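Local coordinates for CARDB domain-containing protein (Pyrococcus furiosus, PDB 3IDU), which is of unknown function but carries an all-beta CARDB domain that holds two manganese ions, at residues 90-95 and 114-119; 16-21 and 107-112; 38-43 and 75-80; 27-32 and 82-87. All blocks are in the same frame, centred on the assembly; numbering follows the deposited sequence.

Contact 2 is the buried one, where the start of strand 19-24 and the loop leading into strand 111-118 share a manganese ion through oxygen ligands. Contacts 1 and 3 are partly buried antiparallel strand pairs, one in each sheet of the domain; contact 1 separates apolar from charged side chains, while contact 3 has a mixed outer face with a histidine-carboxylate pair. Contact 4 lies at the surface and depends on loops, one backbone bond, a proline and a water. Contacts 1 and 2 both use strand 111-118, on opposite sides of the chain's centre, while contacts 1 and 4 adjoin through strand 28-29. T20 and K42 bring contacts 2 and 3 together in the three-stranded sheet.

Contact 1 of 4, residues 90-95 and 114-119; sequences YRINAT and FDVSVV
The antiparallel pairing of strands 88-96 and 111-118 sets Y90, R91 and I92 against V116, D115 and F114 in the larger sheet of the domain. Y90 and V116 are a hydrogen-bonded pair, with Y90 N 2.8 Å from V116 O and V116 N bonded in return to Y90 O. I92 and F114 form the second such pair, in which I92 N approaches F114 O to 2.6 Å. Y90, I92, F114 and V116 all project from one face, and in this two-sheet fold of the E-set clan that face meets the three-stranded sheet: I92 and F114 both touch I23 of strand 19-24. Packing is tight here, I92 CD1 lying 3.4 Å from V116 CG2, less than a usual carbon contact. The I92 chain reaches V116 because CG1 stands beside the backbone N (chi1 -66°), and V116 CG2 also sits in plane at the edge of the F114 ring. Farther along, V118 CG2 comes obliquely to the Y90 ring, 3.4 Å from CD2. That ring also meets W82 edge-to-face. With an alanine in place of Y90, V118 CG2 would probably lose the ring it packs on, and W82 its edge-to-face partner. On the other face R91 and D115 run side by side as the non-hydrogen-bonded pair. D115 OD2 lies over one face of the guanidinium, 3.8 Å from R91 NE, with the two planes 88° apart. This is a long salt bridge of charges alone, with no N-H directed at the oxygen.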
loop_
_atom_site.group_PDB
_atom_site.type_symbol
_atom_site.label_atom_id
_atom_site.label_comp_id
_atom_site.label_asym_id
_atom_site.label_seq_id
_atom_site.Cartn_x
_atom_site.Cartn_y
_atom_site.Cartn_z
ATOM N N TYR A 90 -1.593 -6.231 15.923
ATOM C CA TYR A 90 -0.875 -6.550 14.696
ATOM C C TYR A 90 -0.548 -5.303 13.879
ATOM O O TYR A 90 -1.326 -4.351 13.844
ATOM C CB TYR A 90 -1.711 -7.513 13.849
ATOM C CG TYR A 90 -1.939 -8.865 14.487
ATOM C CD1 TYR A 90 -1.131 -9.955 14.167
ATOM C CD2 TYR A 90 -2.961 -9.056 15.417
ATOM C CE1 TYR A 90 -1.334 -11.203 14.753
ATOM C CE2 TYR A 90 -3.174 -10.298 16.012
ATOM C CZ TYR A 90 -2.359 -11.367 15.675
ATOM O OH TYR A 90 -2.568 -12.597 16.259
ATOM N N ARG A 91 0.610 -5.317 13.225
ATOM C CA ARG A 91 1.041 -4.199 12.389
ATOM C C ARG A 91 1.046 -4.623 10.924
ATOM O O ARG A 91 1.745 -5.559 10.540
ATOM C CB ARG A 91 2.445 -3.738 12.796
ATOM C CG ARG A 91 3.037 -2.671 11.875
ATOM C CD ARG A 91 4.413 -2.193 12.348
ATOM N NE ARG A 91 4.362 -1.533 13.653
ATOM C CZ ARG A 91 4.461 -2.158 14.824
ATOM N NH1 ARG A 91 4.620 -3.474 14.868
ATOM N NH2 ARG A 91 4.402 -1.465 15.955
ATOM N N ILE A 92 0.245 -3.945 10.111
ATOM C CA ILE A 92 0.179 -4.252 8.687
ATOM C C ILE A 92 1.066 -3.253 7.950
ATOM O O ILE A 92 0.977 -2.049 8.183
ATOM C CB ILE A 92 -1.267 -4.123 8.120
ATOM C CG1 ILE A 92 -2.190 -5.178 8.741
ATOM C CG2 ILE A 92 -1.262 -4.355 6.610
ATOM C CD1 ILE A 92 -2.343 -5.083 10.234
ATOM N N ASN A 93 1.935 -3.759 7.081
ATOM C CA ASN A 93 2.805 -2.903 6.297
ATOM C C ASN A 93 2.520 -3.166 4.833
ATOM O O ASN A 93 2.223 -4.291 4.440
ATOM C CB ASN A 93 4.292 -3.193 6.562
ATOM C CG ASN A 93 4.803 -2.558 7.845
ATOM O OD1 ASN A 93 5.221 -3.252 8.769
ATOM N ND2 ASN A 93 4.778 -1.231 7.903
ATOM N N ALA A 94 2.594 -2.114 4.029
ATOM C CA ALA A 94 2.387 -2.240 2.599
ATOM C C ALA A 94 3.554 -1.506 1.961
ATOM O O ALA A 94 3.935 -0.426 2.411
ATOM C CB ALA A 94 1.066 -1.605 2.192
ATOM N N THR A 95 4.146 -2.103 0.936
ATOM C CA THR A 95 5.272 -1.470 0.266
ATOM C C THR A 95 5.112 -1.524 -1.241
ATOM O O THR A 95 4.479 -2.433 -1.780
ATOM C CB THR A 95 6.607 -2.166 0.606
ATOM O OG1 THR A 95 6.651 -3.455 -0.023
ATOM C CG2 THR A 95 6.751 -2.346 2.112
ATOM N N PHE A 114 -0.108 0.283 9.187
ATOM C CA PHE A 114 -1.473 0.283 9.682
ATOM C C PHE A 114 -1.584 -0.748 10.798
ATOM O O PHE A 114 -1.285 -1.927 10.605
ATOM C CB PHE A 114 -2.429 -0.050 8.532
ATOM C CG PHE A 114 -3.870 0.244 8.828
ATOM C CD1 PHE A 114 -4.621 -0.613 9.624
ATOM C CD2 PHE A 114 -4.473 1.392 8.321
ATOM C CE1 PHE A 114 -5.954 -0.335 9.914
ATOM C CE2 PHE A 114 -5.807 1.682 8.604
ATOM C CZ PHE A 114 -6.550 0.816 9.404
ATOM N N ASP A 115 -2.007 -0.290 11.970
ATOM C CA ASP A 115 -2.149 -1.152 13.134
ATOM C C ASP A 115 -3.577 -1.672 13.301
ATOM O O ASP A 115 -4.543 -0.917 13.187
ATOM C CB ASP A 115 -1.698 -0.383 14.376
ATOM C CG ASP A 115 -0.215 -0.055 14.341
ATOM O OD1 ASP A 115 0.162 1.096 14.649
ATOM O OD2 ASP A 115 0.583 -0.958 14.002
ATOM N N VAL A 116 -3.696 -2.969 13.570
ATOM C CA VAL A 116 -4.994 -3.608 13.745
ATOM C C VAL A 116 -5.058 -4.368 15.064
ATOM O O VAL A 116 -4.160 -5.146 15.387
ATOM C CB VAL A 116 -5.287 -4.601 12.597
ATOM C CG1 VAL A 116 -6.623 -5.291 12.831
ATOM C CG2 VAL A 116 -5.298 -3.867 11.266
ATOM N N SER A 117 -6.122 -4.145 15.824
ATOM C CA SER A 117 -6.286 -4.823 17.102
ATOM C C SER A 117 -7.283 -5.973 16.984
ATOM O O SER A 117 -8.481 -5.750 16.800
ATOM C CB SER A 117 -6.762 -3.835 18.168
ATOM O OG SER A 117 -6.874 -4.470 19.429
ATOM N N VAL A 118 -6.780 -7.201 17.082
ATOM C CA VAL A 118 -7.626 -8.387 16.998
ATOM C C VAL A 118 -8.084 -8.783 18.397
ATOM O O VAL A 118 -7.262 -9.010 19.284
ATOM C CB VAL A 118 -6.873 -9.579 16.365
ATOM C CG1 VAL A 118 -7.790 -10.792 16.280
ATOM C CG2 VAL A 118 -6.370 -9.199 14.980
ATOM N N VAL A 119 -9.395 -8.864 18.590
ATOM C CA VAL A 119 -9.951 -9.220 19.890
ATOM C C VAL A 119 -10.897 -10.414 19.792
ATOM O O VAL A 119 -11.859 -10.395 19.026
ATOM C CB VAL A 119 -10.717 -8.032 20.500
ATOM C CG1 VAL A 119 -11.125 -8.352 21.929
ATOM C CG2 VAL A 119 -9.852 -6.782 20.452
#

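Contact 2 of 4, residues 16-21 and 107-112; sequences FPDLTV and ENNNVA. With MN (manganese (II) ion), chain C; MN (manganese (II) ion), chain D.
D18 and L19 meet N109 and N110 around a manganese ion, which fixes the start of strand 19-24 against the loop before strand 111-118. D18 OD1 binds the metal at 2.3 Å. L19 O is a backbone ligand at 2.2 Å, and N109 OD1 and N110 OD1 complete the share of these segments. E104 OE1 and N106 O fill the remaining two places, so six oxygens crowd round the ion, close together yet without hydrogen bonds between them. N110 ND2 is held by a hydrogen bond to V96. The N109 amide is used at both ends: while OD1 holds the metal, ND2 donates to D18 OD2 at 3.2 Å, meeting its syn side from 28° out of the carboxylate plane. With CG between the backbone N and carbonyl carbon (chi1 60°), this amide reaches metal and carboxylate at once. T20 OG1 donates to N109 O at 3.0 Å, in the carbonyl plane. In this all-beta domain the site ties the two sheets together at one end, and beyond it V21 CG2 packs on A112 CB at 3.8 Å, while V21 also touches V96. The loop side is looser. N108 is exposed, and E107, apart from the first ion's ligands, gives OE2 to a second manganese at 2.3 Å, which also holds water 1. E104 is shared between the two ions, with D97, N100 and V102 completing the second site.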
loop_
_atom_site.group_PDB
_atom_site.type_symbol
_atom_site.label_atom_id
_atom_site.label_comp_id
_atom_site.label_asym_id
_atom_site.label_seq_id
_atom_site.Cartn_x
_atom_site.Cartn_y
_atom_site.Cartn_z
ATOM N N PHE A 16 9.208 12.537 -13.616
ATOM C CA PHE A 16 9.431 11.325 -12.821
ATOM C C PHE A 16 8.168 10.735 -12.236
ATOM O O PHE A 16 7.218 11.454 -11.931
ATOM C CB PHE A 16 10.341 11.592 -11.617
ATOM C CG PHE A 16 11.679 12.153 -11.962
ATOM C CD1 PHE A 16 11.860 13.525 -12.088
ATOM C CD2 PHE A 16 12.770 11.311 -12.124
ATOM C CE1 PHE A 16 13.115 14.055 -12.369
ATOM C CE2 PHE A 16 14.028 11.826 -12.405
ATOM C CZ PHE A 16 14.204 13.204 -12.527
ATOM N N PRO A 17 8.140 9.408 -12.067
ATOM C CA PRO A 17 6.928 8.850 -11.475
ATOM C C PRO A 17 7.134 8.995 -9.965
ATOM O O PRO A 17 8.204 9.418 -9.527
ATOM C CB PRO A 17 6.965 7.384 -11.928
ATOM C CG PRO A 17 8.434 7.083 -11.984
ATOM C CD PRO A 17 9.027 8.353 -12.589
ATOM N N ASP A 18 6.108 8.705 -9.177
ATOM C CA ASP A 18 6.253 8.719 -7.725
ATOM C C ASP A 18 5.207 7.794 -7.155
ATOM O O ASP A 18 4.027 8.129 -7.067
ATOM C CB ASP A 18 6.097 10.103 -7.084
ATOM C CG ASP A 18 6.396 10.064 -5.583
ATOM O OD1 ASP A 18 6.818 8.988 -5.108
ATOM O OD2 ASP A 18 6.223 11.080 -4.876
ATOM N N LEU A 19 5.666 6.617 -6.778
ATOM C CA LEU A 19 4.806 5.598 -6.225
ATOM C C LEU A 19 4.566 5.811 -4.744
ATOM O O LEU A 19 5.476 6.164 -4.003
ATOM C CB LEU A 19 5.456 4.239 -6.447
ATOM C CG LEU A 19 5.685 3.902 -7.917
ATOM C CD1 LEU A 19 6.674 2.752 -8.047
ATOM C CD2 LEU A 19 4.351 3.540 -8.555
ATOM N N THR A 20 3.331 5.587 -4.315
ATOM C CA THR A 20 2.987 5.728 -2.911
ATOM C C THR A 20 1.955 4.662 -2.561
ATOM O O THR A 20 1.274 4.137 -3.442
ATOM C CB THR A 20 2.399 7.120 -2.607
ATOM O OG1 THR A 20 2.432 7.349 -1.192
ATOM C CG2 THR A 20 0.963 7.203 -3.086
ATOM N N VAL A 21 1.842 4.342 -1.279
ATOM C CA VAL A 21 0.884 3.339 -0.828
ATOM C C VAL A 21 0.203 3.753 0.469
ATOM O O VAL A 21 0.785 4.453 1.300
ATOM C CB VAL A 21 1.555 1.968 -0.590
ATOM C CG1 VAL A 21 1.996 1.361 -1.902
ATOM C CG2 VAL A 21 2.737 2.128 0.355
ATOM N N GLU A 107 11.433 8.322 -2.594
ATOM C CA GLU A 107 11.542 6.890 -2.309
ATOM C C GLU A 107 11.160 6.643 -0.850
ATOM O O GLU A 107 11.134 5.500 -0.384
ATOM C CB GLU A 107 12.979 6.392 -2.547
ATOM C CG GLU A 107 13.654 6.891 -3.828
ATOM C CD GLU A 107 13.031 6.353 -5.109
ATOM O OE1 GLU A 107 13.429 6.822 -6.205
ATOM O OE2 GLU A 107 12.157 5.461 -5.027
ATOM N N ASN A 108 10.846 7.719 -0.136
ATOM C CA ASN A 108 10.504 7.613 1.272
ATOM C C ASN A 108 9.007 7.620 1.591
ATOM O O ASN A 108 8.619 7.680 2.756
ATOM C CB ASN A 108 11.226 8.718 2.057
ATOM C CG ASN A 108 12.730 8.718 1.809
ATOM O OD1 ASN A 108 13.265 9.596 1.119
ATOM N ND2 ASN A 108 13.417 7.716 2.352
ATOM N N ASN A 109 8.169 7.548 0.560
ATOM C CA ASN A 109 6.722 7.510 0.758
ATOM C C ASN A 109 6.196 6.221 0.129
ATOM O O ASN A 109 5.031 6.124 -0.268
ATOM C CB ASN A 109 6.046 8.734 0.117
ATOM C CG ASN A 109 6.286 8.828 -1.385
ATOM O OD1 ASN A 109 7.085 8.082 -1.944
ATOM N ND2 ASN A 109 5.598 9.763 -2.039
ATOM N N ASN A 110 7.073 5.224 0.064
ATOM C CA ASN A 110 6.746 3.934 -0.532
ATOM C C ASN A 110 6.348 2.882 0.491
ATOM O O ASN A 110 6.182 1.715 0.142
ATOM C CB ASN A 110 7.941 3.426 -1.344
ATOM C CG ASN A 110 8.162 4.218 -2.612
ATOM O OD1 ASN A 110 8.173 5.446 -2.597
ATOM N ND2 ASN A 110 8.353 3.516 -3.719
ATOM N N VAL A 111 6.191 3.282 1.749
ATOM C CA VAL A 111 5.819 2.334 2.795
ATOM C C VAL A 111 4.655 2.838 3.644
ATOM O O VAL A 111 4.651 3.989 4.085
ATOM C CB VAL A 111 7.015 2.049 3.728
ATOM C CG1 VAL A 111 6.602 1.073 4.819
ATOM C CG2 VAL A 111 8.181 1.488 2.927
ATOM N N ALA A 112 3.677 1.964 3.865
ATOM C CA ALA A 112 2.506 2.280 4.672
ATOM C C ALA A 112 2.512 1.416 5.930
ATOM O O ALA A 112 2.989 0.275 5.919
ATOM C CB ALA A 112 1.229 2.027 3.874
HETATM MN MN MN C . 7.496 7.122 -3.862
HETATM MN MN MN D . 11.608 3.580 -6.262
HETATM O O HOH W 1 11.486 2.394 -4.257
#

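Contact 3 of 4, residues 38-43 and 75-80; sequences EVHVKN and EKVLTF
H40 and E75 meet through H40 ND1, which donates to E75 OE1 at 3.0 Å, nearly along the C-O axis and within 9° of the ring plane. V77 CG2 covers one face of the imidazole in a CH-pi contact, 4.1 Å from the ring centroid. E75 crosses from its pairing partner K42 to H40 on a fully extended chain, its CG anti to the backbone N (chi1 178°). K42 lies alongside, K42 CG being 3.4 Å from E75 CG. Its NZ makes a long salt bridge to E75 OE2. An alanine at E75 is likely to leave H40 ND1 without this acceptor, the ring freer to turn and K42 without its nearby opposite charge. Behind these groups, strands 35-43 and 75-82 pair antiparallel, with V39 N 2.6 Å from L78 O and V41 bonded both ways to K76. On the other face V39 packs on V56 and L78 on V54 of the opposing sheet, and V41 on L70, while V39 CG2 meets the edge of the F80 ring at 3.6 Å from F80 CE1. H40 NE2 makes only a weak bond to E38 OE1, and carboxylates at both ring nitrogens would probably favour a protonated imidazole.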
loop_
_atom_site.group_PDB
_atom_site.type_symbol
_atom_site.label_atom_id
_atom_site.label_comp_id
_atom_site.label_asym_id
_atom_site.label_seq_id
_atom_site.Cartn_x
_atom_site.Cartn_y
_atom_site.Cartn_z
ATOM N N GLU A 38 -7.990 -2.581 2.023
ATOM C CA GLU A 38 -7.689 -2.057 0.702
ATOM C C GLU A 38 -6.323 -1.397 0.694
ATOM O O GLU A 38 -5.968 -0.657 1.613
ATOM C CB GLU A 38 -8.738 -1.030 0.266
ATOM C CG GLU A 38 -10.172 -1.528 0.319
ATOM C CD GLU A 38 -11.148 -0.537 -0.281
ATOM O OE1 GLU A 38 -11.069 0.661 0.064
ATOM O OE2 GLU A 38 -12.002 -0.956 -1.092
ATOM N N VAL A 39 -5.553 -1.685 -0.347
ATOM C CA VAL A 39 -4.242 -1.085 -0.499
ATOM C C VAL A 39 -4.387 -0.104 -1.656
ATOM O O VAL A 39 -4.677 -0.505 -2.781
ATOM C CB VAL A 39 -3.169 -2.139 -0.839
ATOM C CG1 VAL A 39 -1.826 -1.456 -1.046
ATOM C CG2 VAL A 39 -3.068 -3.165 0.295
ATOM N N HIS A 40 -4.229 1.183 -1.362
ATOM C CA HIS A 40 -4.336 2.224 -2.376
ATOM C C HIS A 40 -2.939 2.566 -2.887
ATOM O O HIS A 40 -2.133 3.145 -2.161
ATOM C CB HIS A 40 -4.995 3.476 -1.785
ATOM C CG HIS A 40 -6.436 3.285 -1.424
ATOM N ND1 HIS A 40 -7.446 4.047 -1.969
ATOM C CD2 HIS A 40 -7.038 2.396 -0.598
ATOM C CE1 HIS A 40 -8.610 3.633 -1.497
ATOM N NE2 HIS A 40 -8.390 2.632 -0.664
ATOM N N VAL A 41 -2.654 2.193 -4.131
ATOM C CA VAL A 41 -1.347 2.463 -4.728
ATOM C C VAL A 41 -1.526 3.559 -5.773
ATOM O O VAL A 41 -2.392 3.467 -6.645
ATOM C CB VAL A 41 -0.751 1.179 -5.369
ATOM C CG1 VAL A 41 -1.622 0.711 -6.524
ATOM C CG2 VAL A 41 0.675 1.434 -5.833
ATOM N N LYS A 42 -0.714 4.610 -5.678
ATOM C CA LYS A 42 -0.834 5.721 -6.610
ATOM C C LYS A 42 0.490 6.116 -7.240
ATOM O O LYS A 42 1.558 5.853 -6.690
ATOM C CB LYS A 42 -1.414 6.937 -5.880
ATOM C CG LYS A 42 -2.578 6.586 -4.961
ATOM C CD LYS A 42 -2.976 7.728 -4.039
ATOM C CE LYS A 42 -3.753 8.807 -4.774
ATOM N NZ LYS A 42 -4.343 9.806 -3.823
ATOM N N ASN A 43 0.402 6.732 -8.414
ATOM C CA ASN A 43 1.574 7.245 -9.103
ATOM C C ASN A 43 1.288 8.734 -9.184
ATOM O O ASN A 43 0.468 9.167 -9.989
ATOM C CB ASN A 43 1.710 6.682 -10.516
ATOM C CG ASN A 43 2.907 7.262 -11.252
ATOM O OD1 ASN A 43 3.683 8.036 -10.684
ATOM N ND2 ASN A 43 3.068 6.883 -12.517
ATOM N N GLU A 75 -4.331 5.793 -9.924
ATOM C CA GLU A 75 -4.446 5.132 -8.635
ATOM C C GLU A 75 -5.189 3.824 -8.810
ATOM O O GLU A 75 -6.107 3.724 -9.626
ATOM C CB GLU A 75 -5.213 6.010 -7.637
ATOM C CG GLU A 75 -5.421 5.345 -6.276
ATOM C CD GLU A 75 -6.224 6.198 -5.307
ATOM O OE1 GLU A 75 -6.423 5.754 -4.156
ATOM O OE2 GLU A 75 -6.658 7.308 -5.688
ATOM N N LYS A 76 -4.777 2.814 -8.059
ATOM C CA LYS A 76 -5.446 1.525 -8.110
ATOM C C LYS A 76 -5.696 1.050 -6.693
ATOM O O LYS A 76 -4.904 1.318 -5.784
ATOM C CB LYS A 76 -4.604 0.501 -8.875
ATOM C CG LYS A 76 -4.633 0.696 -10.382
ATOM C CD LYS A 76 -3.820 -0.361 -11.125
ATOM C CE LYS A 76 -3.979 -0.183 -12.630
ATOM N NZ LYS A 76 -3.143 -1.123 -13.427
ATOM N N VAL A 77 -6.819 0.366 -6.507
ATOM C CA VAL A 77 -7.186 -0.159 -5.207
ATOM C C VAL A 77 -7.046 -1.670 -5.245
ATOM O O VAL A 77 -7.735 -2.359 -6.001
ATOM C CB VAL A 77 -8.643 0.213 -4.831
ATOM C CG1 VAL A 77 -8.984 -0.342 -3.451
ATOM C CG2 VAL A 77 -8.810 1.725 -4.845
ATOM N N LEU A 78 -6.115 -2.172 -4.447
ATOM C CA LEU A 78 -5.856 -3.599 -4.357
ATOM C C LEU A 78 -6.555 -4.076 -3.098
ATOM O O LEU A 78 -6.575 -3.372 -2.091
ATOM C CB LEU A 78 -4.355 -3.852 -4.240
ATOM C CG LEU A 78 -3.474 -3.190 -5.302
ATOM C CD1 LEU A 78 -2.030 -3.596 -5.064
ATOM C CD2 LEU A 78 -3.928 -3.608 -6.692
ATOM N N THR A 79 -7.135 -5.264 -3.143
ATOM C CA THR A 79 -7.829 -5.761 -1.972
ATOM C C THR A 79 -7.286 -7.094 -1.500
ATOM O O THR A 79 -6.660 -7.833 -2.259
ATOM C CB THR A 79 -9.331 -5.932 -2.250
ATOM O OG1 THR A 79 -9.510 -6.892 -3.298
ATOM C CG2 THR A 79 -9.950 -4.607 -2.666
ATOM N N PHE A 80 -7.518 -7.383 -0.229
ATOM C CA PHE A 80 -7.102 -8.648 0.353
ATOM C C PHE A 80 -7.921 -8.884 1.611
ATOM O O PHE A 80 -8.197 -7.951 2.371
ATOM C CB PHE A 80 -5.596 -8.659 0.676
ATOM C CG PHE A 80 -5.196 -7.751 1.809
ATOM C CD1 PHE A 80 -4.852 -6.423 1.569
ATOM C CD2 PHE A 80 -5.148 -8.231 3.118
ATOM C CE1 PHE A 80 -4.462 -5.585 2.615
ATOM C CE2 PHE A 80 -4.761 -7.402 4.172
ATOM C CZ PHE A 80 -4.416 -6.076 3.920
HETATM O O HOH W 2 -7.451 6.856 -2.233
#

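Contact 4 of 4, residues 27-32 and 82-87; sequences DVVGVN and WTPTQE
T83, P84 and T85 lie against V29, V31 and N32 where the loop between strands 75-82 and 88-96 closes one end of the two-sheet beta fold. The approach is steep, the two touching parts running 89° apart, and the facing 28-29 strand is a short edge strand parallel to 111-118. The loop leaves strand 75-82 at W82, whose indole is covered on one face by P84 CG. T83 follows, and its CG2, anti to the backbone N, rests 3.6 Å from N32 C. P84 is the buried member of the contact. Its CG touches V29 CG2 at 3.8 Å, the two side chains crossing at about a right angle, so that this one ring carbon packs on both the indole and the valine, with V118 of the neighbouring strand close by. P84 O accepts the single direct hydrogen bond between the segments, from N32 N at 2.6 Å, the donor tilted 26° from the carbonyl plane. The T85 side chain starts off away from 27-32, yet T85 O is doubly approached. V31 CG2 comes within 3.2 Å of it, and water 3 donates to it at 2.7 Å while also donating to N32 OD1, which gives the exposed asparagine a second tie to the loop. At Q86 the contact runs out, with V31 CG2 4.1 Å from the backbone nitrogen Q86 N.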
loop_
_atom_site.group_PDB
_atom_site.type_symbol
_atom_site.label_atom_id
_atom_site.label_comp_id
_atom_site.label_asym_id
_atom_site.label_seq_id
_atom_site.Cartn_x
_atom_site.Cartn_y
_atom_site.Cartn_z
ATOM N N ASP A 27 -9.591 -1.047 11.957
ATOM C CA ASP A 27 -8.456 -0.977 12.864
ATOM C C ASP A 27 -8.690 -1.899 14.058
ATOM O O ASP A 27 -7.833 -2.042 14.933
ATOM C CB ASP A 27 -8.241 0.465 13.336
ATOM C CG ASP A 27 -9.480 1.066 13.978
ATOM O OD1 ASP A 27 -10.549 1.068 13.330
ATOM O OD2 ASP A 27 -9.385 1.543 15.128
ATOM N N VAL A 28 -9.862 -2.525 14.079
ATOM C CA VAL A 28 -10.233 -3.450 15.142
ATOM C C VAL A 28 -11.040 -4.589 14.534
ATOM O O VAL A 28 -12.080 -4.359 13.920
ATOM C CB VAL A 28 -11.089 -2.753 16.219
ATOM C CG1 VAL A 28 -11.429 -3.739 17.324
ATOM C CG2 VAL A 28 -10.340 -1.558 16.787
ATOM N N VAL A 29 -10.551 -5.814 14.700
ATOM C CA VAL A 29 -11.231 -6.985 14.160
ATOM C C VAL A 29 -11.347 -8.098 15.196
ATOM O O VAL A 29 -10.567 -8.158 16.147
ATOM C CB VAL A 29 -10.487 -7.541 12.924
ATOM C CG1 VAL A 29 -10.510 -6.521 11.797
ATOM C CG2 VAL A 29 -9.057 -7.886 13.296
ATOM N N GLY A 30 -12.326 -8.977 15.003
ATOM C CA GLY A 30 -12.527 -10.080 15.927
ATOM C C GLY A 30 -11.916 -11.377 15.432
ATOM O O GLY A 30 -11.935 -11.667 14.234
ATOM N N VAL A 31 -11.376 -12.165 16.355
ATOM C CA VAL A 31 -10.755 -13.434 16.000
ATOM C C VAL A 31 -11.686 -14.296 15.145
ATOM O O VAL A 31 -12.893 -14.360 15.384
ATOM C CB VAL A 31 -10.347 -14.224 17.267
ATOM C CG1 VAL A 31 -11.576 -14.522 18.117
ATOM C CG2 VAL A 31 -9.645 -15.513 16.873
ATOM N N ASN A 32 -11.110 -14.944 14.138
ATOM C CA ASN A 32 -11.855 -15.817 13.234
ATOM C C ASN A 32 -12.975 -15.096 12.492
ATOM O O ASN A 32 -14.001 -15.696 12.162
ATOM C CB ASN A 32 -12.427 -17.007 14.008
ATOM C CG ASN A 32 -11.353 -17.799 14.731
ATOM O OD1 ASN A 32 -10.397 -18.275 14.117
ATOM N ND2 ASN A 32 -11.504 -17.943 16.043
ATOM N N TRP A 82 -8.537 -10.914 5.293
ATOM C CA TRP A 82 -7.743 -11.464 6.376
ATOM C C TRP A 82 -8.627 -11.924 7.526
ATOM O O TRP A 82 -9.378 -11.137 8.105
ATOM C CB TRP A 82 -6.741 -10.426 6.881
ATOM C CG TRP A 82 -5.909 -10.908 8.035
ATOM C CD1 TRP A 82 -5.318 -12.134 8.165
ATOM C CD2 TRP A 82 -5.533 -10.158 9.193
ATOM N NE1 TRP A 82 -4.595 -12.191 9.334
ATOM C CE2 TRP A 82 -4.710 -10.992 9.986
ATOM C CE3 TRP A 82 -5.812 -8.860 9.642
ATOM C CZ2 TRP A 82 -4.160 -10.569 11.198
ATOM C CZ3 TRP A 82 -5.264 -8.437 10.849
ATOM C CH2 TRP A 82 -4.446 -9.293 11.614
ATOM N N THR A 83 -8.526 -13.209 7.846
ATOM C CA THR A 83 -9.297 -13.794 8.931
ATOM C C THR A 83 -8.331 -14.205 10.036
ATOM O O THR A 83 -7.768 -15.302 10.000
ATOM C CB THR A 83 -10.070 -15.039 8.456
ATOM O OG1 THR A 83 -10.827 -14.712 7.282
ATOM C CG2 THR A 83 -11.022 -15.516 9.543
ATOM N N PRO A 84 -8.108 -13.317 11.023
ATOM C CA PRO A 84 -7.208 -13.558 12.157
ATOM C C PRO A 84 -7.587 -14.813 12.934
ATOM O O PRO A 84 -8.770 -15.134 13.064
ATOM C CB PRO A 84 -7.379 -12.304 13.011
ATOM C CG PRO A 84 -7.713 -11.258 12.018
ATOM C CD PRO A 84 -8.674 -11.959 11.093
ATOM N N THR A 85 -6.578 -15.507 13.456
ATOM C CA THR A 85 -6.782 -16.730 14.228
ATOM C C THR A 85 -6.456 -16.519 15.706
ATOM O O THR A 85 -6.928 -17.264 16.567
ATOM C CB THR A 85 -5.889 -17.868 13.708
ATOM O OG1 THR A 85 -4.514 -17.479 13.820
ATOM C CG2 THR A 85 -6.203 -18.178 12.252
ATOM N N GLN A 86 -5.646 -15.504 15.994
ATOM C CA GLN A 86 -5.248 -15.186 17.366
ATOM C C GLN A 86 -5.459 -13.701 17.641
ATOM O O GLN A 86 -5.473 -12.890 16.715
ATOM C CB GLN A 86 -3.769 -15.530 17.584
ATOM C CG GLN A 86 -3.426 -17.010 17.481
ATOM C CD GLN A 86 -4.012 -17.830 18.616
ATOM O OE1 GLN A 86 -5.230 -17.933 18.758
ATOM N NE2 GLN A 86 -3.143 -18.415 19.436
ATOM N N GLU A 87 -5.618 -13.343 18.912
ATOM C CA GLU A 87 -5.821 -11.945 19.280
ATOM C C GLU A 87 -4.489 -11.244 19.512
ATOM O O GLU A 87 -3.444 -11.890 19.598
ATOM C CB GLU A 87 -6.670 -11.835 20.548
ATOM C CG GLU A 87 -6.006 -12.404 21.789
ATOM C CD GLU A 87 -6.722 -12.010 23.066
ATOM O OE1 GLU A 87 -6.307 -12.475 24.150
ATOM O OE2 GLU A 87 -7.697 -11.231 22.989
HETATM O O HOH W 3 -8.610 -19.307 16.427
#